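Local coordinates for putative tetR-family transcriptional regulatory protein (Streptomyces coelicolor, PDB 2DG8) that probably binds DNA through a helix-turn-helix motif as a TetR-family transcriptional regulator, perhaps under control of a small ligand, at residues A88-V93 against E172-I177; E152-H157 against A168-A173. All blocks are in the same frame, centred on the assembly; numbering follows the deposited sequence.

Interaction 1 (A88-V93 against E172-I177)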
ATOM      1  N   ALA A  88     -18.297 -10.702  -7.725  1.00 37.78           N
ATOM      2  CA  ALA A  88     -17.571 -11.289  -6.612  1.00 37.58           C
ATOM      3  C   ALA A  88     -16.362 -10.428  -6.263  1.00 36.14           C
ATOM      4  O   ALA A  88     -16.036 -10.246  -5.088  1.00 35.81           O
ATOM      5  CB  ALA A  88     -17.115 -12.712  -6.978  1.00 37.44           C
ATOM      6  N   VAL A  89     -15.697  -9.909  -7.291  1.00 34.47           N
ATOM      7  CA  VAL A  89     -14.520  -9.078  -7.096  1.00 32.77           C
ATOM      8  C   VAL A  89     -14.886  -7.777  -6.397  1.00 33.11           C
ATOM      9  O   VAL A  89     -14.120  -7.276  -5.577  1.00 32.68           O
ATOM     10  CB  VAL A  89     -13.826  -8.766  -8.441  1.00 31.84           C
ATOM     11  CG1 VAL A  89     -12.719  -7.719  -8.235  1.00 29.19           C
ATOM     12  CG2 VAL A  89     -13.229 -10.049  -9.022  1.00 29.66           C
ATOM     13  N   ALA A  90     -16.055  -7.229  -6.722  1.00 30.40           N
ATOM     14  CA  ALA A  90     -16.497  -5.988  -6.095  1.00 29.28           C
ATOM     15  C   ALA A  90     -16.649  -6.248  -4.609  1.00 29.47           C
ATOM     16  O   ALA A  90     -16.257  -5.426  -3.775  1.00 29.41           O
ATOM     17  CB  ALA A  90     -17.837  -5.516  -6.698  1.00 25.92           C
ATOM     18  N   ASP A  91     -17.225  -7.402  -4.287  1.00 32.15           N
ATOM     19  CA  ASP A  91     -17.432  -7.794  -2.899  1.00 35.58           C
ATOM     20  C   ASP A  91     -16.087  -7.914  -2.205  1.00 34.13           C
ATOM     21  O   ASP A  91     -15.920  -7.497  -1.057  1.00 34.98           O
ATOM     22  CB  ASP A  91     -18.154  -9.150  -2.832  1.00 37.13           C
ATOM     23  CG  ASP A  91     -19.578  -9.074  -3.324  1.00 37.55           C
ATOM     24  OD1 ASP A  91     -20.174 -10.138  -3.588  1.00 39.18           O
ATOM     25  OD2 ASP A  91     -20.106  -7.952  -3.438  1.00 38.68           O
ATOM     26  N   LEU A  92     -15.133  -8.501  -2.913  1.00 33.66           N
ATOM     27  CA  LEU A  92     -13.794  -8.707  -2.380  1.00 34.23           C
ATOM     28  C   LEU A  92     -13.165  -7.356  -2.038  1.00 33.27           C
ATOM     29  O   LEU A  92     -12.620  -7.174  -0.957  1.00 34.19           O
ATOM     30  CB  LEU A  92     -12.929  -9.410  -3.422  1.00 34.82           C
ATOM     31  CG  LEU A  92     -11.888 -10.461  -3.040  1.00 39.36           C
ATOM     32  CD1 LEU A  92     -10.941 -10.624  -4.222  1.00 38.57           C
ATOM     33  CD2 LEU A  92     -11.116 -10.062  -1.801  1.00 38.99           C
ATOM     34  N   VAL A  93     -13.237  -6.419  -2.978  1.00 31.34           N
ATOM     35  CA  VAL A  93     -12.663  -5.096  -2.786  1.00 31.95           C
ATOM     36  C   VAL A  93     -13.234  -4.383  -1.570  1.00 33.02           C
ATOM     37  O   VAL A  93     -12.483  -3.820  -0.776  1.00 30.45           O
ATOM     38  CB  VAL A  93     -12.882  -4.201  -4.023  1.00 30.25           C
ATOM     39  CG1 VAL A  93     -12.639  -2.738  -3.657  1.00 25.92           C
ATOM     40  CG2 VAL A  93     -11.935  -4.625  -5.140  1.00 29.24           C
ATOM     41  N   GLU A 172     -17.924  -0.723 -11.949  1.00 30.30           N
ATOM     42  CA  GLU A 172     -17.638  -0.192 -13.281  1.00 30.02           C
ATOM     43  C   GLU A 172     -16.163  -0.350 -13.657  1.00 28.04           C
ATOM     44  O   GLU A 172     -15.844  -0.742 -14.774  1.00 28.49           O
ATOM     45  CB  GLU A 172     -18.021   1.292 -13.382  1.00 31.68           C
ATOM     46  CG  GLU A 172     -18.018   1.807 -14.818  1.00 35.25           C
ATOM     47  CD  GLU A 172     -18.349   3.281 -14.924  1.00 38.45           C
ATOM     48  OE1 GLU A 172     -17.500   4.120 -14.551  1.00 39.01           O
ATOM     49  OE2 GLU A 172     -19.468   3.607 -15.376  1.00 42.45           O
ATOM     50  N   ALA A 173     -15.265  -0.030 -12.732  1.00 28.90           N
ATOM     51  CA  ALA A 173     -13.829  -0.148 -13.009  1.00 29.48           C
ATOM     52  C   ALA A 173     -13.520  -1.605 -13.324  1.00 29.45           C
ATOM     53  O   ALA A 173     -12.774  -1.922 -14.254  1.00 30.33           O
ATOM     54  CB  ALA A 173     -13.008   0.316 -11.805  1.00 26.60           C
ATOM     55  N   ILE A 174     -14.105  -2.496 -12.538  1.00 29.50           N
ATOM     56  CA  ILE A 174     -13.897  -3.914 -12.749  1.00 30.90           C
ATOM     57  C   ILE A 174     -14.414  -4.311 -14.130  1.00 32.13           C
ATOM     58  O   ILE A 174     -13.711  -4.985 -14.887  1.00 34.38           O
ATOM     59  CB  ILE A 174     -14.598  -4.723 -11.639  1.00 29.95           C
ATOM     60  CG1 ILE A 174     -13.868  -4.477 -10.310  1.00 28.87           C
ATOM     61  CG2 ILE A 174     -14.618  -6.197 -11.995  1.00 30.58           C
ATOM     62  CD1 ILE A 174     -14.655  -4.843  -9.070  1.00 30.05           C
ATOM     63  N   ALA A 175     -15.625  -3.875 -14.472  1.00 32.49           N
ATOM     64  CA  ALA A 175     -16.190  -4.209 -15.776  1.00 33.93           C
ATOM     65  C   ALA A 175     -15.280  -3.706 -16.885  1.00 32.37           C
ATOM     66  O   ALA A 175     -15.023  -4.416 -17.852  1.00 33.48           O
ATOM     67  CB  ALA A 175     -17.595  -3.604 -15.932  1.00 35.61           C
ATOM     68  N   ARG A 176     -14.783  -2.483 -16.742  1.00 32.96           N
ATOM     69  CA  ARG A 176     -13.896  -1.910 -17.747  1.00 34.11           C
ATOM     70  C   ARG A 176     -12.561  -2.664 -17.899  1.00 34.97           C
ATOM     71  O   ARG A 176     -12.176  -3.022 -19.015  1.00 35.39           O
ATOM     72  CB  ARG A 176     -13.690  -0.414 -17.442  1.00 37.16           C
ATOM     73  CG  ARG A 176     -14.810   0.440 -18.058  1.00 36.27           C
ATOM     74  CD  ARG A 176     -15.228   1.703 -17.289  1.00 36.87           C
ATOM     75  NE  ARG A 176     -14.299   2.818 -17.404  1.00 38.51           N
ATOM     76  CZ  ARG A 176     -14.656   4.102 -17.369  1.00 36.60           C
ATOM     77  NH1 ARG A 176     -13.734   5.051 -17.474  1.00 36.82           N
ATOM     78  NH2 ARG A 176     -15.930   4.447 -17.253  1.00 35.67           N
ATOM     79  N   ILE A 177     -11.875  -2.943 -16.788  1.00 34.95           N
ATOM     80  CA  ILE A 177     -10.593  -3.655 -16.833  1.00 36.12           C
ATOM     81  C   ILE A 177     -10.746  -5.083 -17.397  1.00 38.05           C
ATOM     82  O   ILE A 177      -9.841  -5.600 -18.043  1.00 36.79           O
ATOM     83  CB  ILE A 177      -9.939  -3.735 -15.425  1.00 36.79           C
ATOM     84  CG1 ILE A 177      -8.415  -3.795 -15.543  1.00 38.71           C
ATOM     85  CG2 ILE A 177     -10.406  -4.988 -14.693  1.00 36.44           C
ATOM     86  CD1 ILE A 177      -7.772  -2.503 -15.959  1.00 36.24           C
TER
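I174 reaches from helix 167-177 over the backbone of helix 82-98, its terminal methyl CD1 overlapping the neighbouring residues V89 and A90. The closest side-chain approach is that of I174 CD1 to V89 CG1, at 3.6 Å. One carbon further back, I174 CG1 is still 4.0 Å from V89 CG1, and the two branched chains meet at a slant. The same CD1 also touches A90, lying 3.6 Å from A90 N and 4.0 Å from A90 CB; where A90 offers only a methyl, the isoleucine tip reaches the main chain itself. The extended end of I174 (chi2 162°) carries CD1 this far, while V89 directs CG1 at it by holding that methyl opposite its own backbone N (chi1 171°). This is helix-to-helix packing inside the C-terminal domain of the TetR fold, the part that in this family holds the ligand pocket and the dimer interface. V89 also rests on L76 of helix 53-77 and I151 of helix 141-159, so the I174 contact is continuous with apolar packing against those two helices. On the far side of helix 167-177, R176 NH2 forms a salt bridge with E172 OE1 (3.1 Å), one turn back, and R176 NH1 donates hydrogen bonds to T143 OG1 and I177 O of the second subunit.

Interaction 2 (E152-H157 against A168-A173)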
ATOM      1  N   GLU A 152      -6.003  -4.113  -5.990  1.00 29.58           N
ATOM      2  CA  GLU A 152      -5.046  -3.572  -5.033  1.00 32.18           C
ATOM      3  C   GLU A 152      -5.301  -2.080  -4.824  1.00 29.53           C
ATOM      4  O   GLU A 152      -5.420  -1.612  -3.695  1.00 28.95           O
ATOM      5  CB  GLU A 152      -3.622  -3.775  -5.555  1.00 32.75           C
ATOM      6  CG  GLU A 152      -2.540  -3.422  -4.567  1.00 36.74           C
ATOM      7  CD  GLU A 152      -2.341  -4.510  -3.528  1.00 39.80           C
ATOM      8  OE1 GLU A 152      -2.065  -5.666  -3.923  1.00 40.61           O
ATOM      9  OE2 GLU A 152      -2.462  -4.209  -2.323  1.00 40.10           O
ATOM     10  N   GLY A 153      -5.385  -1.347  -5.929  1.00 28.05           N
ATOM     11  CA  GLY A 153      -5.606   0.086  -5.872  1.00 27.57           C
ATOM     12  C   GLY A 153      -6.960   0.540  -5.348  1.00 28.30           C
ATOM     13  O   GLY A 153      -7.031   1.509  -4.592  1.00 27.37           O
ATOM     14  N   LEU A 154      -8.032  -0.141  -5.750  1.00 28.75           N
ATOM     15  CA  LEU A 154      -9.379   0.205  -5.294  1.00 28.81           C
ATOM     16  C   LEU A 154      -9.500  -0.030  -3.794  1.00 29.95           C
ATOM     17  O   LEU A 154     -10.085   0.770  -3.074  1.00 30.02           O
ATOM     18  CB  LEU A 154     -10.443  -0.631  -6.033  1.00 29.09           C
ATOM     19  CG  LEU A 154     -10.744  -0.293  -7.504  1.00 29.56           C
ATOM     20  CD1 LEU A 154     -11.673  -1.347  -8.118  1.00 27.43           C
ATOM     21  CD2 LEU A 154     -11.387   1.079  -7.595  1.00 25.83           C
ATOM     22  N   THR A 155      -8.937  -1.138  -3.333  1.00 31.62           N
ATOM     23  CA  THR A 155      -8.970  -1.498  -1.921  1.00 31.41           C
ATOM     24  C   THR A 155      -8.267  -0.432  -1.088  1.00 31.93           C
ATOM     25  O   THR A 155      -8.797   0.053  -0.082  1.00 32.37           O
ATOM     26  CB  THR A 155      -8.265  -2.853  -1.702  1.00 31.03           C
ATOM     27  OG1 THR A 155      -8.964  -3.877  -2.430  1.00 31.49           O
ATOM     28  CG2 THR A 155      -8.223  -3.205  -0.230  1.00 30.01           C
ATOM     29  N   LEU A 156      -7.067  -0.074  -1.528  1.00 31.83           N
ATOM     30  CA  LEU A 156      -6.251   0.911  -0.853  1.00 31.81           C
ATOM     31  C   LEU A 156      -6.933   2.267  -0.806  1.00 31.94           C
ATOM     32  O   LEU A 156      -6.947   2.918   0.233  1.00 28.78           O
ATOM     33  CB  LEU A 156      -4.901   1.031  -1.564  1.00 36.99           C
ATOM     34  CG  LEU A 156      -3.761   1.811  -0.901  1.00 41.02           C
ATOM     35  CD1 LEU A 156      -4.005   3.311  -1.011  1.00 43.88           C
ATOM     36  CD2 LEU A 156      -3.637   1.380   0.554  1.00 40.88           C
ATOM     37  N   HIS A 157      -7.497   2.703  -1.927  1.00 30.96           N
ATOM     38  CA  HIS A 157      -8.149   4.002  -1.939  1.00 32.90           C
ATOM     39  C   HIS A 157      -9.426   4.052  -1.127  1.00 32.52           C
ATOM     40  O   HIS A 157      -9.779   5.108  -0.614  1.00 34.15           O
ATOM     41  CB  HIS A 157      -8.403   4.475  -3.369  1.00 32.63           C
ATOM     42  CG  HIS A 157      -7.180   5.016  -4.037  1.00 32.60           C
ATOM     43  ND1 HIS A 157      -7.225   5.744  -5.205  1.00 30.33           N
ATOM     44  CD2 HIS A 157      -5.874   4.955  -3.680  1.00 30.26           C
ATOM     45  CE1 HIS A 157      -6.001   6.112  -5.538  1.00 31.10           C
ATOM     46  NE2 HIS A 157      -5.162   5.646  -4.629  1.00 33.77           N
ATOM     47  N   ALA A 168     -20.943   0.889  -7.057  1.00 30.33           N
ATOM     48  CA  ALA A 168     -21.193   1.115  -8.483  1.00 31.78           C
ATOM     49  C   ALA A 168     -19.895   1.517  -9.184  1.00 31.86           C
ATOM     50  O   ALA A 168     -19.577   1.024 -10.265  1.00 34.54           O
ATOM     51  CB  ALA A 168     -22.257   2.201  -8.675  1.00 33.66           C
ATOM     52  N   LEU A 169     -19.146   2.417  -8.561  1.00 32.44           N
ATOM     53  CA  LEU A 169     -17.874   2.867  -9.111  1.00 31.93           C
ATOM     54  C   LEU A 169     -16.889   1.697  -9.133  1.00 30.65           C
ATOM     55  O   LEU A 169     -16.131   1.537 -10.078  1.00 30.84           O
ATOM     56  CB  LEU A 169     -17.322   4.018  -8.257  1.00 33.93           C
ATOM     57  CG  LEU A 169     -16.079   4.791  -8.708  1.00 35.68           C
ATOM     58  CD1 LEU A 169     -14.834   3.948  -8.493  1.00 41.26           C
ATOM     59  CD2 LEU A 169     -16.231   5.200 -10.159  1.00 36.00           C
ATOM     60  N   THR A 170     -16.901   0.878  -8.085  1.00 29.49           N
ATOM     61  CA  THR A 170     -16.010  -0.275  -8.023  1.00 29.54           C
ATOM     62  C   THR A 170     -16.378  -1.269  -9.133  1.00 29.51           C
ATOM     63  O   THR A 170     -15.517  -1.762  -9.857  1.00 29.34           O
ATOM     64  CB  THR A 170     -16.100  -1.006  -6.648  1.00 30.08           C
ATOM     65  OG1 THR A 170     -15.642  -0.138  -5.596  1.00 29.10           O
ATOM     66  CG2 THR A 170     -15.220  -2.271  -6.660  1.00 29.92           C
ATOM     67  N   LEU A 171     -17.666  -1.542  -9.274  1.00 30.72           N
ATOM     68  CA  LEU A 171     -18.123  -2.487 -10.277  1.00 31.14           C
ATOM     69  C   LEU A 171     -17.814  -2.024 -11.696  1.00 29.54           C
ATOM     70  O   LEU A 171     -17.463  -2.832 -12.550  1.00 30.10           O
ATOM     71  CB  LEU A 171     -19.622  -2.726 -10.108  1.00 32.67           C
ATOM     72  CG  LEU A 171     -20.155  -3.987 -10.778  1.00 37.87           C
ATOM     73  CD1 LEU A 171     -19.446  -5.229 -10.214  1.00 35.39           C
ATOM     74  CD2 LEU A 171     -21.658  -4.063 -10.543  1.00 40.13           C
ATOM     75  N   GLU A 172     -17.924  -0.723 -11.949  1.00 30.30           N
ATOM     76  CA  GLU A 172     -17.638  -0.192 -13.281  1.00 30.02           C
ATOM     77  C   GLU A 172     -16.163  -0.350 -13.657  1.00 28.04           C
ATOM     78  O   GLU A 172     -15.844  -0.742 -14.774  1.00 28.49           O
ATOM     79  CB  GLU A 172     -18.021   1.292 -13.382  1.00 31.68           C
ATOM     80  CG  GLU A 172     -18.018   1.807 -14.818  1.00 35.25           C
ATOM     81  CD  GLU A 172     -18.349   3.281 -14.924  1.00 38.45           C
ATOM     82  OE1 GLU A 172     -17.500   4.120 -14.551  1.00 39.01           O
ATOM     83  OE2 GLU A 172     -19.468   3.607 -15.376  1.00 42.45           O
ATOM     84  N   ALA A 173     -15.265  -0.030 -12.732  1.00 28.90           N
ATOM     85  CA  ALA A 173     -13.829  -0.148 -13.009  1.00 29.48           C
ATOM     86  C   ALA A 173     -13.520  -1.605 -13.324  1.00 29.45           C
ATOM     87  O   ALA A 173     -12.774  -1.922 -14.254  1.00 30.33           O
ATOM     88  CB  ALA A 173     -13.008   0.316 -11.805  1.00 26.60           C
TER
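With chi1 at -73° and chi2 at 172°, L154 is stretched out from helix 141-159 so that its CD1 branch points at helix 167-177, where T170 turns CG2 opposite its own backbone N (chi1 -64° for OG1) to meet it. The two methyls, L154 CD1 and T170 CG2, come to 3.9 Å, the side chains approaching at a slant. A turn further along the same helix, A173 CB lies 4.3 Å from L154 CD1, so the leucine branch is received by the threonine methyl and the alanine methyl together. The backbones come close here, with L154 CA 7.2 Å from T170 CA, and the leucine branch and the threonine methyl together fill the space between them. Both helices belong to the C-terminal domain of the TetR fold, and the link between them, residues 160-166, is short. A149 of the second subunit touches the same leucine, placing the contact close to the dimer interface. The hydroxyl of T170 is engaged elsewhere: OG1 is hydrogen-bonded to H165 NE2 and H94 NE2, which ties the start of helix 167-177 to helix 82-98. The threonine is thus used in two ways, its polar branch held by histidines and its methyl given to the leucine, leaving methyl-to-methyl van der Waals packing between the two segments, with the polar group of T170 satisfied outside it.

Interactions 1 and 2 lie side by side, with centres about 6 Å apart, on the same side of the chain's centre. Helix 167-177, the last of the chain, is common to both, and their second segments share E172 and A173. Along the sequence helix 82-98 comes first, then helix 141-159, then this final helix, which therefore packs against one partner distant in sequence and one adjacent. The contacts join directly: V93 CG1 lies 3.9 Å from L154 CB, and A90 CB 3.9 Å from L171 CD1. Together they form one apolar junction of three helices in the C-terminal domain, and both border the second subunit, so the junction lies next to the dimer interface.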